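Local coordinates for protein putative monooxygenase (Fusobacterium nucleatum subsp. nucleatum, PDB 3MCS) that is probably a monooxygenase of the antibiotic biosynthesis monooxygenase family, with two related regions joined in one chain, at residues T113-T118 with C163-Y168; T48-K53 with E201-K206; N9-E14 with I58-N63; A4-N9 with I97-A102. All coordinates share one frame; numbering follows the deposited sequence.

Overall arrangement
The four contacts belong to one curled antiparallel sheet. Contacts 3 and 1 come in series along the chain, each within its own antibiotic biosynthesis monooxygenase region. Contact 3 is nested in the loop closed by contact 4, with which it shares Asn9, and contact 1 in the loop closed by contact 2. The centres of contacts 2 and 4 lie about 24 Å apart on opposite sides of the chain's centre; contact 2 joins strand 41-49 to 194-209, and contact 4 joins 7-15 to 91-104. The centres of contacts 1 and 3 are about 13 Å apart, and Phe165 packs on Val59. One chain thus seems to build the barrel that two subunits make in dimeric alpha-beta barrel proteins.

Contact 1. Residues T113-T118 with C163-Y168; sequences TFAVYT and CLFEVY
Tyr117 and Phe165 sit opposite each other in a non-hydrogen-bonded pair, and both side chains leave the same face of the sheet. CG of Tyr117 lies anti to the backbone N (chi1 -178°), which lays its ring along the neighbouring strand: CB of Phe165 meets the ring edge, 4.1 Å from Tyr117 CD1, while the hydroxyl end reaches Cys163. Ala115 CB and Val167 CG2, 4.3 Å apart, continue this apolar face. The opposite face is more polar. Glu166 sends its chain out extended beyond CG, and Tyr168 OH donates to its OE1 from above the carboxylate plane. A water accepts from Thr118 OG1 at 2.6 Å and donates to Leu164 O and Glu166 OE2, tying both strands together at the Thr118-Leu164 end of the ladder. Three hydrogen-bonded backbone pairs make up that ladder. Helices 127-143 and 171-178 cover this side, whereas Phe165 meets Phe45 edge-to-face on the other. Such an antiparallel pair, helices on one face and apolar side chains on the other, is consistent with the wall of a dimeric alpha-beta barrel.

Contact 2. Residues T48-K53 with E201-K206; sequences TDERDK and ELQVLK
Thr48 and Gln203 form the one antiparallel pair between these segments, with Thr48 N 2.8 Å from Gln203 O and Gln203 N 2.9 Å from Thr48 O. Close packing gathers around this pair of hydrogen bonds. The CD2 branch of Leu202 lies 3.7 Å from Asp49 CB, and Leu205 CD1 comes within 4.0 Å of Thr48 OG1, whose hydrogen bond goes to Tyr23 on helix 20-37. The solvent side is looser. There Gln203 stretches out, its CG turned away from the backbone N (chi1 -178°), and its NE2 reaches Glu50 OE1 at 3.3 Å in a weak hydrogen bond; the amide and carboxylate planes stand 70° apart. Where the strand gives way to a loop, Arg51 grips Asp49 side-on, NE and NH2 each taking one carboxylate oxygen. Strand 194-209 then carries a classic beta bulge, where Leu205 and Lys206 both face Ala46. Pairing strand 41-49 with strand 194-209 closes the sheet between the two halves of the chain, consistent with a barrel seam of the dimeric alpha-beta barrel type.

Contact 3. Residues N9-E14 with I58-N63; sequences NVYDFE and IVEIYN
Tyr11 and Asn9 alternate with Val10 along one strand, facing Ile58, Glu60 and Val59 on the other, and the backbone bonds are the first kind of interaction to note. Asn9 and Glu60 exchange two of them, Asn9 N to Glu60 O at 3.0 Å and Glu60 N to Asn9 O at 2.9 Å, and Tyr11 and Ile58 exchange two more; between these pairs Val10 CA makes a longer CA-H...O contact with Ile58 O. The strands run antiparallel, with their N-to-C directions 157° apart.

Val10 and Val59 make the apolar side-chain contact of their face. Their side chains lie alongside each other and point the same way, Val10 CG2 to Val59 CG2 at 4.1 Å, each CG2 being the branch beside its own backbone N.

Polar and aromatic groups meet on the opposite face. The Tyr11 ring crosses the Glu60 side chain at about a right angle, the ring and carboxylate planes 57° apart, and Tyr11 CE2 approaches Glu60 OE1 at 3.3 Å. The edge of the same ring faces Ile58 O. The other oxygen, OE2, is hydrogen-bonded to the hydroxyl of Tyr30, which satisfies part of this buried acid, and Glu60 packs on His71 of helix 65-73.

Within one monooxygenase region, this is a central strand pair of the curled sheet, helix 65-73 over its polar face, as in the ferredoxin-like halves of dimeric alpha-beta barrels.

Contact 4. Residues A4-N9 with I97-A102; sequences AVPILN and IDVQIA
A junction between two strands of the curled sheet brings Leu8, at the start of strand 7-15, against Ile97 and Val99 of strand 91-104. The strands diverge here, their N-to-C directions 137° apart, and one direct backbone bond spans the gap: Ile97 N donates to Leu8 O at 2.8 Å, arriving nearly along the C=O axis. Further on, where the backbones are wider apart, a water takes over. It donates to Pro6 O at 2.6 Å and accepts from Val99 N at 2.9 Å. Side chains fill in around the bond and the water. With chi1 of Leu8 at 177° the branch swings beside the carbonyl carbon, which brings CG within 4.1 Å of Ile97 CD1; the CG2 branch of Val99 comes in at about a right angle and packs against Leu8 CB at 3.6 Å. Pro6 adds its ring, whose CG lies 4.0 Å from Val99 CB. After Val99 the chain turns a corner at Gln100, where Gln100 and Ile101 both face Leu152 in a classic beta bulge. Strand 91-104 is therefore shared, pairing with strand 7-15 and with strand 147-155, while Tyr215 of strand 214-216 packs on both Pro6 and Val99, and Ile101 rests on helix 127-143.

Contact 1. Residues T113-T118 with C163-Y168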
loop_
_atom_site.group_PDB
_atom_site.type_symbol
_atom_site.label_atom_id
_atom_site.label_comp_id
_atom_site.label_asym_id
_atom_site.label_seq_id
_atom_site.Cartn_x
_atom_site.Cartn_y
_atom_site.Cartn_z
ATOM N N THR A 113 -13.986 5.961 2.536
ATOM C CA THR A 113 -12.789 5.410 1.891
ATOM C C THR A 113 -12.332 4.146 2.660
ATOM O O THR A 113 -12.219 4.161 3.876
ATOM C CB THR A 113 -11.646 6.446 1.806
ATOM O OG1 THR A 113 -12.145 7.698 1.336
ATOM C CG2 THR A 113 -10.560 5.991 0.865
ATOM N N PHE A 114 -12.083 3.058 1.936
ATOM C CA PHE A 114 -11.745 1.771 2.528
ATOM C C PHE A 114 -10.465 1.194 1.918
ATOM O O PHE A 114 -10.417 0.929 0.721
ATOM C CB PHE A 114 -12.911 0.833 2.292
ATOM C CG PHE A 114 -12.821 -0.475 3.020
ATOM C CD1 PHE A 114 -13.289 -0.589 4.323
ATOM C CD2 PHE A 114 -12.317 -1.605 2.385
ATOM C CE1 PHE A 114 -13.233 -1.808 4.985
ATOM C CE2 PHE A 114 -12.249 -2.812 3.036
ATOM C CZ PHE A 114 -12.712 -2.919 4.337
ATOM N N ALA A 115 -9.456 0.980 2.762
ATOM C CA ALA A 115 -8.164 0.490 2.348
ATOM C C ALA A 115 -7.869 -0.905 2.915
ATOM O O ALA A 115 -8.238 -1.207 4.046
ATOM C CB ALA A 115 -7.108 1.470 2.799
ATOM N N VAL A 116 -7.199 -1.742 2.116
ATOM C CA VAL A 116 -6.827 -3.104 2.504
ATOM C C VAL A 116 -5.406 -3.379 2.074
ATOM O O VAL A 116 -4.986 -2.884 1.028
ATOM C CB VAL A 116 -7.692 -4.138 1.819
ATOM C CG1 VAL A 116 -7.405 -5.495 2.386
ATOM C CG2 VAL A 116 -9.157 -3.803 2.013
ATOM N N TYR A 117 -4.660 -4.123 2.893
ATOM C CA TYR A 117 -3.284 -4.503 2.557
ATOM C C TYR A 117 -3.091 -5.988 2.789
ATOM O O TYR A 117 -3.243 -6.489 3.903
ATOM C CB TYR A 117 -2.267 -3.700 3.360
ATOM C CG TYR A 117 -0.828 -4.010 3.028
ATOM C CD1 TYR A 117 -0.304 -3.742 1.787
ATOM C CD2 TYR A 117 0.032 -4.515 4.003
ATOM C CE1 TYR A 117 1.063 -4.022 1.495
ATOM C CE2 TYR A 117 1.381 -4.795 3.738
ATOM C CZ TYR A 117 1.899 -4.547 2.488
ATOM O OH TYR A 117 3.245 -4.838 2.269
ATOM N N THR A 118 -2.725 -6.679 1.724
ATOM C CA THR A 118 -2.538 -8.093 1.757
ATOM C C THR A 118 -1.103 -8.466 1.407
ATOM O O THR A 118 -0.517 -7.846 0.525
ATOM C CB THR A 118 -3.483 -8.717 0.714
ATOM O OG1 THR A 118 -4.832 -8.326 1.003
ATOM C CG2 THR A 118 -3.355 -10.248 0.674
ATOM N N CYS A 163 2.754 -8.376 -2.537
ATOM C CA CYS A 163 2.137 -7.349 -1.694
ATOM C C CYS A 163 1.118 -6.583 -2.474
ATOM O O CYS A 163 1.457 -5.998 -3.509
ATOM C CB CYS A 163 3.182 -6.348 -1.215
ATOM S SG CYS A 163 4.487 -7.075 -0.185
ATOM N N LEU A 164 -0.116 -6.544 -1.958
ATOM C CA LEU A 164 -1.226 -5.863 -2.635
ATOM C C LEU A 164 -1.887 -4.800 -1.764
ATOM O O LEU A 164 -2.469 -5.108 -0.728
ATOM C CB LEU A 164 -2.282 -6.878 -3.060
ATOM C CG LEU A 164 -3.438 -6.273 -3.846
ATOM C CD1 LEU A 164 -2.885 -5.674 -5.137
ATOM C CD2 LEU A 164 -4.559 -7.297 -4.148
ATOM N N PHE A 165 -1.785 -3.549 -2.193
ATOM C CA PHE A 165 -2.444 -2.432 -1.527
ATOM C C PHE A 165 -3.556 -1.982 -2.424
ATOM O O PHE A 165 -3.340 -1.784 -3.609
ATOM C CB PHE A 165 -1.499 -1.272 -1.304
ATOM C CG PHE A 165 -2.130 -0.108 -0.573
ATOM C CD1 PHE A 165 -2.577 -0.258 0.740
ATOM C CD2 PHE A 165 -2.240 1.142 -1.175
ATOM C CE1 PHE A 165 -3.138 0.803 1.431
ATOM C CE2 PHE A 165 -2.796 2.224 -0.482
ATOM C CZ PHE A 165 -3.259 2.050 0.821
ATOM N N GLU A 166 -4.745 -1.817 -1.869
ATOM C CA GLU A 166 -5.898 -1.427 -2.666
ATOM C C GLU A 166 -6.847 -0.528 -1.893
ATOM O O GLU A 166 -7.096 -0.748 -0.727
ATOM C CB GLU A 166 -6.611 -2.679 -3.211
ATOM C CG GLU A 166 -6.844 -3.778 -2.189
ATOM C CD GLU A 166 -7.403 -5.067 -2.798
ATOM O OE1 GLU A 166 -7.773 -5.087 -4.003
ATOM O OE2 GLU A 166 -7.468 -6.074 -2.046
ATOM N N VAL A 167 -7.348 0.505 -2.566
ATOM C CA VAL A 167 -8.269 1.454 -1.973
ATOM C C VAL A 167 -9.580 1.425 -2.760
ATOM O O VAL A 167 -9.545 1.343 -3.970
ATOM C CB VAL A 167 -7.658 2.849 -1.962
ATOM C CG1 VAL A 167 -8.612 3.839 -1.359
ATOM C CG2 VAL A 167 -6.318 2.832 -1.183
ATOM N N TYR A 168 -10.717 1.459 -2.050
ATOM C CA TYR A 168 -12.067 1.422 -2.619
ATOM C C TYR A 168 -12.880 2.644 -2.181
ATOM O O TYR A 168 -12.591 3.255 -1.142
ATOM C CB TYR A 168 -12.779 0.133 -2.204
ATOM C CG TYR A 168 -12.124 -1.125 -2.737
ATOM C CD1 TYR A 168 -11.041 -1.691 -2.090
ATOM C CD2 TYR A 168 -12.582 -1.744 -3.896
ATOM C CE1 TYR A 168 -10.410 -2.813 -2.578
ATOM C CE2 TYR A 168 -11.958 -2.893 -4.397
ATOM C CZ TYR A 168 -10.862 -3.417 -3.728
ATOM O OH TYR A 168 -10.235 -4.564 -4.199
HETATM O O HOH W 1 -5.071 -6.046 -0.317
#

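Contact 2. Residues T48-K53 with E201-K206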
loop_
_atom_site.group_PDB
_atom_site.type_symbol
_atom_site.label_atom_id
_atom_site.label_comp_id
_atom_site.label_asym_id
_atom_site.label_seq_id
_atom_site.Cartn_x
_atom_site.Cartn_y
_atom_site.Cartn_z
ATOM N N THR A 48 -4.127 2.686 9.472
ATOM C CA THR A 48 -3.866 2.108 10.778
ATOM C C THR A 48 -4.574 0.769 10.927
ATOM O O THR A 48 -5.687 0.604 10.441
ATOM C CB THR A 48 -4.383 3.035 11.929
ATOM O OG1 THR A 48 -3.903 4.366 11.771
ATOM C CG2 THR A 48 -3.941 2.541 13.256
ATOM N N ASP A 49 -3.919 -0.165 11.618
ATOM C CA ASP A 49 -4.494 -1.451 12.003
ATOM C C ASP A 49 -4.580 -1.397 13.527
ATOM O O ASP A 49 -3.567 -1.331 14.198
ATOM C CB ASP A 49 -3.608 -2.601 11.534
ATOM C CG ASP A 49 -4.208 -3.971 11.791
ATOM O OD1 ASP A 49 -5.330 -4.076 12.322
ATOM O OD2 ASP A 49 -3.540 -4.968 11.450
ATOM N N GLU A 50 -5.784 -1.378 14.082
ATOM C CA GLU A 50 -5.949 -1.271 15.539
ATOM C C GLU A 50 -6.189 -2.592 16.288
ATOM O O GLU A 50 -6.333 -2.598 17.519
ATOM C CB GLU A 50 -7.050 -0.251 15.875
ATOM C CG GLU A 50 -6.727 1.151 15.353
ATOM C CD GLU A 50 -7.362 2.289 16.169
ATOM O OE1 GLU A 50 -8.594 2.251 16.445
ATOM O OE2 GLU A 50 -6.600 3.242 16.511
ATOM N N ARG A 51 -6.192 -3.708 15.565
ATOM C CA ARG A 51 -6.354 -5.011 16.182
ATOM C C ARG A 51 -5.146 -5.339 17.063
ATOM O O ARG A 51 -4.022 -5.083 16.674
ATOM C CB ARG A 51 -6.496 -6.080 15.115
ATOM C CG ARG A 51 -7.757 -5.971 14.282
ATOM C CD ARG A 51 -7.769 -7.030 13.194
ATOM N NE ARG A 51 -6.690 -6.822 12.219
ATOM C CZ ARG A 51 -6.351 -7.694 11.273
ATOM N NH1 ARG A 51 -6.994 -8.849 11.160
ATOM N NH2 ARG A 51 -5.343 -7.428 10.446
ATOM N N ASP A 52 -5.383 -5.897 18.247
ATOM C CA ASP A 52 -4.307 -6.267 19.193
ATOM C C ASP A 52 -3.478 -5.081 19.710
ATOM O O ASP A 52 -3.577 -4.688 20.877
ATOM C CB ASP A 52 -3.353 -7.319 18.580
ATOM C CG ASP A 52 -4.070 -8.574 18.147
ATOM O OD1 ASP A 52 -5.217 -8.801 18.604
ATOM O OD2 ASP A 52 -3.483 -9.337 17.350
ATOM N N LYS A 53 -2.643 -4.545 18.831
ATOM C CA LYS A 53 -1.744 -3.452 19.150
ATOM C C LYS A 53 -1.780 -2.538 17.950
ATOM O O LYS A 53 -1.583 -3.002 16.830
ATOM C CB LYS A 53 -0.319 -3.997 19.352
ATOM C CG LYS A 53 -0.200 -5.141 20.442
ATOM C CD LYS A 53 1.144 -5.958 20.420
ATOM C CE LYS A 53 1.381 -6.811 19.110
ATOM N NZ LYS A 53 0.409 -7.942 18.842
ATOM N N GLU A 201 -7.604 -5.316 6.773
ATOM C CA GLU A 201 -8.506 -4.247 6.474
ATOM C C GLU A 201 -7.959 -3.095 7.310
ATOM O O GLU A 201 -7.663 -3.267 8.478
ATOM C CB GLU A 201 -9.935 -4.603 6.855
ATOM C CG GLU A 201 -10.487 -5.826 6.147
ATOM C CD GLU A 201 -11.964 -6.055 6.428
ATOM O OE1 GLU A 201 -12.615 -5.171 7.020
ATOM O OE2 GLU A 201 -12.466 -7.124 6.028
ATOM N N LEU A 202 -7.803 -1.926 6.710
ATOM C CA LEU A 202 -7.171 -0.802 7.392
ATOM C C LEU A 202 -8.036 0.454 7.517
ATOM O O LEU A 202 -8.803 0.795 6.629
ATOM C CB LEU A 202 -5.871 -0.436 6.666
ATOM C CG LEU A 202 -4.719 -1.449 6.639
ATOM C CD1 LEU A 202 -3.595 -0.936 5.724
ATOM C CD2 LEU A 202 -4.173 -1.732 8.015
ATOM N N GLN A 203 -7.851 1.129 8.637
ATOM C CA GLN A 203 -8.526 2.347 8.999
ATOM C C GLN A 203 -7.746 3.510 8.367
ATOM O O GLN A 203 -6.623 3.799 8.742
ATOM C CB GLN A 203 -8.535 2.400 10.542
ATOM C CG GLN A 203 -9.234 3.552 11.258
ATOM C CD GLN A 203 -9.103 3.424 12.795
ATOM O OE1 GLN A 203 -8.423 4.216 13.437
ATOM N NE2 GLN A 203 -9.720 2.403 13.367
ATOM N N VAL A 204 -8.328 4.161 7.375
ATOM C CA VAL A 204 -7.663 5.277 6.699
ATOM C C VAL A 204 -7.345 6.471 7.623
ATOM O O VAL A 204 -8.163 6.878 8.410
ATOM C CB VAL A 204 -8.522 5.738 5.493
ATOM C CG1 VAL A 204 -8.053 7.045 4.970
ATOM C CG2 VAL A 204 -8.479 4.695 4.400
ATOM N N LEU A 205 -6.147 7.035 7.505
ATOM C CA LEU A 205 -5.720 8.178 8.330
ATOM C C LEU A 205 -5.583 9.446 7.475
ATOM O O LEU A 205 -6.242 10.431 7.731
ATOM C CB LEU A 205 -4.407 7.858 9.034
ATOM C CG LEU A 205 -4.134 8.729 10.258
ATOM C CD1 LEU A 205 -2.950 8.141 10.996
ATOM C CD2 LEU A 205 -3.916 10.209 9.915
ATOM N N LYS A 206 -4.708 9.418 6.476
ATOM C CA LYS A 206 -4.592 10.521 5.534
ATOM C C LYS A 206 -4.051 9.991 4.216
ATOM O O LYS A 206 -3.066 9.261 4.213
ATOM C CB LYS A 206 -3.698 11.646 6.071
ATOM C CG LYS A 206 -3.832 12.984 5.309
ATOM C CD LYS A 206 -5.205 13.643 5.551
ATOM C CE LYS A 206 -5.473 14.890 4.653
ATOM N NZ LYS A 206 -5.630 14.597 3.168
#

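Contact 3. Residues N9-E14 with I58-N63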
loop_
_atom_site.group_PDB
_atom_site.type_symbol
_atom_site.label_atom_id
_atom_site.label_comp_id
_atom_site.label_asym_id
_atom_site.label_seq_id
_atom_site.Cartn_x
_atom_site.Cartn_y
_atom_site.Cartn_z
ATOM N N ASN A 9 7.474 1.696 -1.405
ATOM C CA ASN A 9 7.906 1.272 -0.084
ATOM C C ASN A 9 6.713 1.306 0.876
ATOM O O ASN A 9 5.930 2.251 0.860
ATOM C CB ASN A 9 9.021 2.189 0.433
ATOM C CG ASN A 9 10.305 2.086 -0.381
ATOM O OD1 ASN A 9 10.568 1.068 -1.054
ATOM N ND2 ASN A 9 11.135 3.136 -0.303
ATOM N N VAL A 10 6.572 0.265 1.688
ATOM C CA VAL A 10 5.501 0.167 2.662
ATOM C C VAL A 10 6.149 0.091 4.021
ATOM O O VAL A 10 6.833 -0.873 4.317
ATOM C CB VAL A 10 4.662 -1.075 2.442
ATOM C CG1 VAL A 10 3.653 -1.213 3.544
ATOM C CG2 VAL A 10 3.974 -1.021 1.089
ATOM N N TYR A 11 5.964 1.127 4.827
ATOM C CA TYR A 11 6.544 1.215 6.165
ATOM C C TYR A 11 5.508 0.891 7.239
ATOM O O TYR A 11 4.385 1.371 7.165
ATOM C CB TYR A 11 7.043 2.627 6.409
ATOM C CG TYR A 11 8.045 3.078 5.400
ATOM C CD1 TYR A 11 9.385 2.762 5.545
ATOM C CD2 TYR A 11 7.662 3.844 4.297
ATOM C CE1 TYR A 11 10.322 3.175 4.606
ATOM C CE2 TYR A 11 8.596 4.265 3.364
ATOM C CZ TYR A 11 9.917 3.920 3.525
ATOM O OH TYR A 11 10.848 4.313 2.606
ATOM N N ASP A 12 5.870 0.097 8.239
ATOM C CA ASP A 12 4.945 -0.160 9.344
ATOM C C ASP A 12 5.621 -0.131 10.715
ATOM O O ASP A 12 6.812 -0.400 10.836
ATOM C CB ASP A 12 4.205 -1.476 9.122
ATOM C CG ASP A 12 5.011 -2.695 9.488
ATOM O OD1 ASP A 12 5.111 -3.034 10.699
ATOM O OD2 ASP A 12 5.480 -3.354 8.552
ATOM N N PHE A 13 4.882 0.225 11.747
ATOM C CA PHE A 13 5.447 0.209 13.097
ATOM C C PHE A 13 4.357 0.259 14.136
ATOM O O PHE A 13 3.247 0.741 13.866
ATOM C CB PHE A 13 6.434 1.350 13.339
ATOM C CG PHE A 13 5.832 2.721 13.288
ATOM C CD1 PHE A 13 5.306 3.300 14.416
ATOM C CD2 PHE A 13 5.849 3.456 12.119
ATOM C CE1 PHE A 13 4.768 4.578 14.371
ATOM C CE2 PHE A 13 5.320 4.729 12.075
ATOM C CZ PHE A 13 4.777 5.282 13.200
ATOM N N GLU A 14 4.690 -0.225 15.329
ATOM C CA GLU A 14 3.754 -0.274 16.437
ATOM C C GLU A 14 3.713 1.083 17.139
ATOM O O GLU A 14 4.763 1.661 17.444
ATOM C CB GLU A 14 4.172 -1.368 17.401
ATOM C CG GLU A 14 3.245 -1.546 18.554
ATOM C CD GLU A 14 3.622 -2.698 19.413
ATOM O OE1 GLU A 14 4.409 -3.548 18.935
ATOM O OE2 GLU A 14 3.122 -2.751 20.552
ATOM N N ILE A 58 2.213 3.011 6.230
ATOM C CA ILE A 58 2.320 4.142 5.334
ATOM C C ILE A 58 2.867 3.579 4.033
ATOM O O ILE A 58 3.945 3.018 4.011
ATOM C CB ILE A 58 3.246 5.260 5.878
ATOM C CG1 ILE A 58 2.848 5.681 7.286
ATOM C CG2 ILE A 58 3.192 6.467 4.993
ATOM C CD1 ILE A 58 3.708 6.821 7.858
ATOM N N VAL A 59 2.068 3.670 2.978
ATOM C CA VAL A 59 2.456 3.255 1.645
ATOM C C VAL A 59 2.953 4.519 0.955
ATOM O O VAL A 59 2.239 5.494 0.904
ATOM C CB VAL A 59 1.268 2.656 0.892
ATOM C CG1 VAL A 59 1.659 2.240 -0.528
ATOM C CG2 VAL A 59 0.721 1.482 1.676
ATOM N N GLU A 60 4.188 4.497 0.464
ATOM C CA GLU A 60 4.817 5.644 -0.167
ATOM C C GLU A 60 5.271 5.229 -1.563
ATOM O O GLU A 60 5.915 4.200 -1.712
ATOM C CB GLU A 60 6.018 6.126 0.656
ATOM C CG GLU A 60 5.709 6.631 2.086
ATOM C CD GLU A 60 6.954 7.243 2.844
ATOM O OE1 GLU A 60 8.079 7.349 2.328
ATOM O OE2 GLU A 60 6.815 7.642 3.995
ATOM N N ILE A 61 4.934 6.032 -2.582
ATOM C CA ILE A 61 5.291 5.719 -3.973
ATOM C C ILE A 61 5.853 6.921 -4.690
ATOM O O ILE A 61 5.276 8.014 -4.668
ATOM C CB ILE A 61 4.106 5.086 -4.751
ATOM C CG1 ILE A 61 4.577 4.578 -6.126
ATOM C CG2 ILE A 61 2.934 6.049 -4.829
ATOM C CD1 ILE A 61 3.528 3.713 -6.841
ATOM N N TYR A 62 7.004 6.705 -5.318
ATOM C CA TYR A 62 7.748 7.765 -6.001
ATOM C C TYR A 62 8.064 7.396 -7.441
ATOM O O TYR A 62 8.073 6.235 -7.832
ATOM C CB TYR A 62 9.039 8.068 -5.244
ATOM C CG TYR A 62 8.804 8.398 -3.799
ATOM C CD1 TYR A 62 8.701 7.402 -2.856
ATOM C CD2 TYR A 62 8.667 9.703 -3.382
ATOM C CE1 TYR A 62 8.476 7.703 -1.523
ATOM C CE2 TYR A 62 8.451 10.017 -2.047
ATOM C CZ TYR A 62 8.358 9.008 -1.123
ATOM O OH TYR A 62 8.142 9.269 0.208
ATOM N N ASN A 63 8.377 8.416 -8.216
ATOM C CA ASN A 63 8.561 8.221 -9.623
ATOM C C ASN A 63 9.871 7.503 -9.925
ATOM O O ASN A 63 9.929 6.738 -10.882
ATOM C CB ASN A 63 8.469 9.575 -10.331
ATOM C CG ASN A 63 7.717 9.499 -11.652
ATOM O OD1 ASN A 63 7.893 8.566 -12.441
ATOM N ND2 ASN A 63 6.872 10.492 -11.899
#

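Contact 4. Residues A4-N9 with I97-A102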
loop_
_atom_site.group_PDB
_atom_site.type_symbol
_atom_site.label_atom_id
_atom_site.label_comp_id
_atom_site.label_asym_id
_atom_site.label_seq_id
_atom_site.Cartn_x
_atom_site.Cartn_y
_atom_site.Cartn_z
ATOM N N ALA A 4 11.947 5.010 -16.245
ATOM C CA ALA A 4 12.263 4.969 -14.823
ATOM C C ALA A 4 11.441 3.913 -14.090
ATOM O O ALA A 4 10.296 3.649 -14.436
ATOM C CB ALA A 4 12.004 6.317 -14.220
ATOM N N VAL A 5 12.048 3.325 -13.066
ATOM C CA VAL A 5 11.415 2.289 -12.248
ATOM C C VAL A 5 10.745 2.954 -11.075
ATOM O O VAL A 5 11.415 3.683 -10.341
ATOM C CB VAL A 5 12.454 1.266 -11.710
ATOM C CG1 VAL A 5 11.845 0.364 -10.655
ATOM C CG2 VAL A 5 13.048 0.454 -12.868
ATOM N N PRO A 6 9.433 2.717 -10.883
ATOM C CA PRO A 6 8.785 3.330 -9.722
ATOM C C PRO A 6 9.224 2.718 -8.382
ATOM O O PRO A 6 9.435 1.521 -8.278
ATOM C CB PRO A 6 7.296 3.072 -9.973
ATOM C CG PRO A 6 7.249 1.897 -10.889
ATOM C CD PRO A 6 8.481 1.969 -11.723
ATOM N N ILE A 7 9.371 3.565 -7.373
ATOM C CA ILE A 7 9.754 3.116 -6.042
ATOM C C ILE A 7 8.525 3.057 -5.164
ATOM O O ILE A 7 7.895 4.059 -4.949
ATOM C CB ILE A 7 10.800 4.043 -5.368
ATOM C CG1 ILE A 7 12.003 4.310 -6.305
ATOM C CG2 ILE A 7 11.262 3.420 -4.080
ATOM C CD1 ILE A 7 12.734 3.059 -6.794
ATOM N N LEU A 8 8.206 1.859 -4.678
ATOM C CA LEU A 8 7.076 1.584 -3.791
ATOM C C LEU A 8 7.594 0.941 -2.504
ATOM O O LEU A 8 8.108 -0.212 -2.530
ATOM C CB LEU A 8 6.110 0.627 -4.460
ATOM C CG LEU A 8 4.894 0.179 -3.640
ATOM C CD1 LEU A 8 4.114 1.372 -3.160
ATOM C CD2 LEU A 8 4.008 -0.726 -4.478
ATOM N N ASN A 9 7.474 1.696 -1.405
ATOM C CA ASN A 9 7.906 1.272 -0.084
ATOM C C ASN A 9 6.713 1.306 0.876
ATOM O O ASN A 9 5.930 2.251 0.860
ATOM C CB ASN A 9 9.021 2.189 0.433
ATOM C CG ASN A 9 10.305 2.086 -0.381
ATOM O OD1 ASN A 9 10.568 1.068 -1.054
ATOM N ND2 ASN A 9 11.135 3.136 -0.303
ATOM N N ILE A 97 9.325 -2.763 -2.662
ATOM C CA ILE A 97 8.606 -3.609 -3.640
ATOM C C ILE A 97 8.859 -3.382 -5.131
ATOM O O ILE A 97 8.808 -2.270 -5.610
ATOM C CB ILE A 97 7.093 -3.419 -3.400
ATOM C CG1 ILE A 97 6.781 -3.626 -1.910
ATOM C CG2 ILE A 97 6.288 -4.363 -4.266
ATOM C CD1 ILE A 97 5.395 -3.288 -1.527
ATOM N N ASP A 98 9.136 -4.445 -5.876
ATOM C CA ASP A 98 9.279 -4.331 -7.326
ATOM C C ASP A 98 7.856 -4.254 -7.834
ATOM O O ASP A 98 7.113 -5.245 -7.759
ATOM C CB ASP A 98 10.016 -5.526 -7.950
ATOM C CG ASP A 98 11.551 -5.435 -7.832
ATOM O OD1 ASP A 98 12.135 -4.320 -7.705
ATOM O OD2 ASP A 98 12.195 -6.505 -7.913
ATOM N N VAL A 99 7.460 -3.084 -8.334
ATOM C CA VAL A 99 6.082 -2.883 -8.782
ATOM C C VAL A 99 5.772 -3.664 -10.054
ATOM O O VAL A 99 6.528 -3.571 -11.023
ATOM C CB VAL A 99 5.802 -1.405 -9.045
ATOM C CG1 VAL A 99 4.341 -1.213 -9.463
ATOM C CG2 VAL A 99 6.112 -0.610 -7.817
ATOM N N GLN A 100 4.698 -4.454 -10.041
ATOM C CA GLN A 100 4.280 -5.216 -11.236
ATOM C C GLN A 100 3.170 -4.458 -11.916
ATOM O O GLN A 100 3.190 -4.286 -13.142
ATOM C CB GLN A 100 3.809 -6.610 -10.880
ATOM C CG GLN A 100 4.932 -7.506 -10.408
ATOM C CD GLN A 100 5.862 -7.976 -11.529
ATOM O OE1 GLN A 100 5.491 -8.005 -12.711
ATOM N NE2 GLN A 100 7.069 -8.371 -11.151
ATOM N N ILE A 101 2.188 -4.048 -11.114
ATOM C CA ILE A 101 1.090 -3.217 -11.550
ATOM C C ILE A 101 0.811 -2.139 -10.504
ATOM O O ILE A 101 0.744 -2.418 -9.306
ATOM C CB ILE A 101 -0.192 -3.994 -11.739
ATOM C CG1 ILE A 101 0.016 -5.148 -12.710
ATOM C CG2 ILE A 101 -1.255 -3.047 -12.258
ATOM C CD1 ILE A 101 -1.242 -5.912 -12.982
ATOM N N ALA A 102 0.693 -0.905 -10.972
ATOM C CA ALA A 102 0.333 0.219 -10.132
ATOM C C ALA A 102 -0.628 1.093 -10.952
ATOM O O ALA A 102 -0.235 1.678 -11.965
ATOM C CB ALA A 102 1.559 1.002 -9.691
HETATM O O HOH W 2 9.273 -0.899 -9.066
#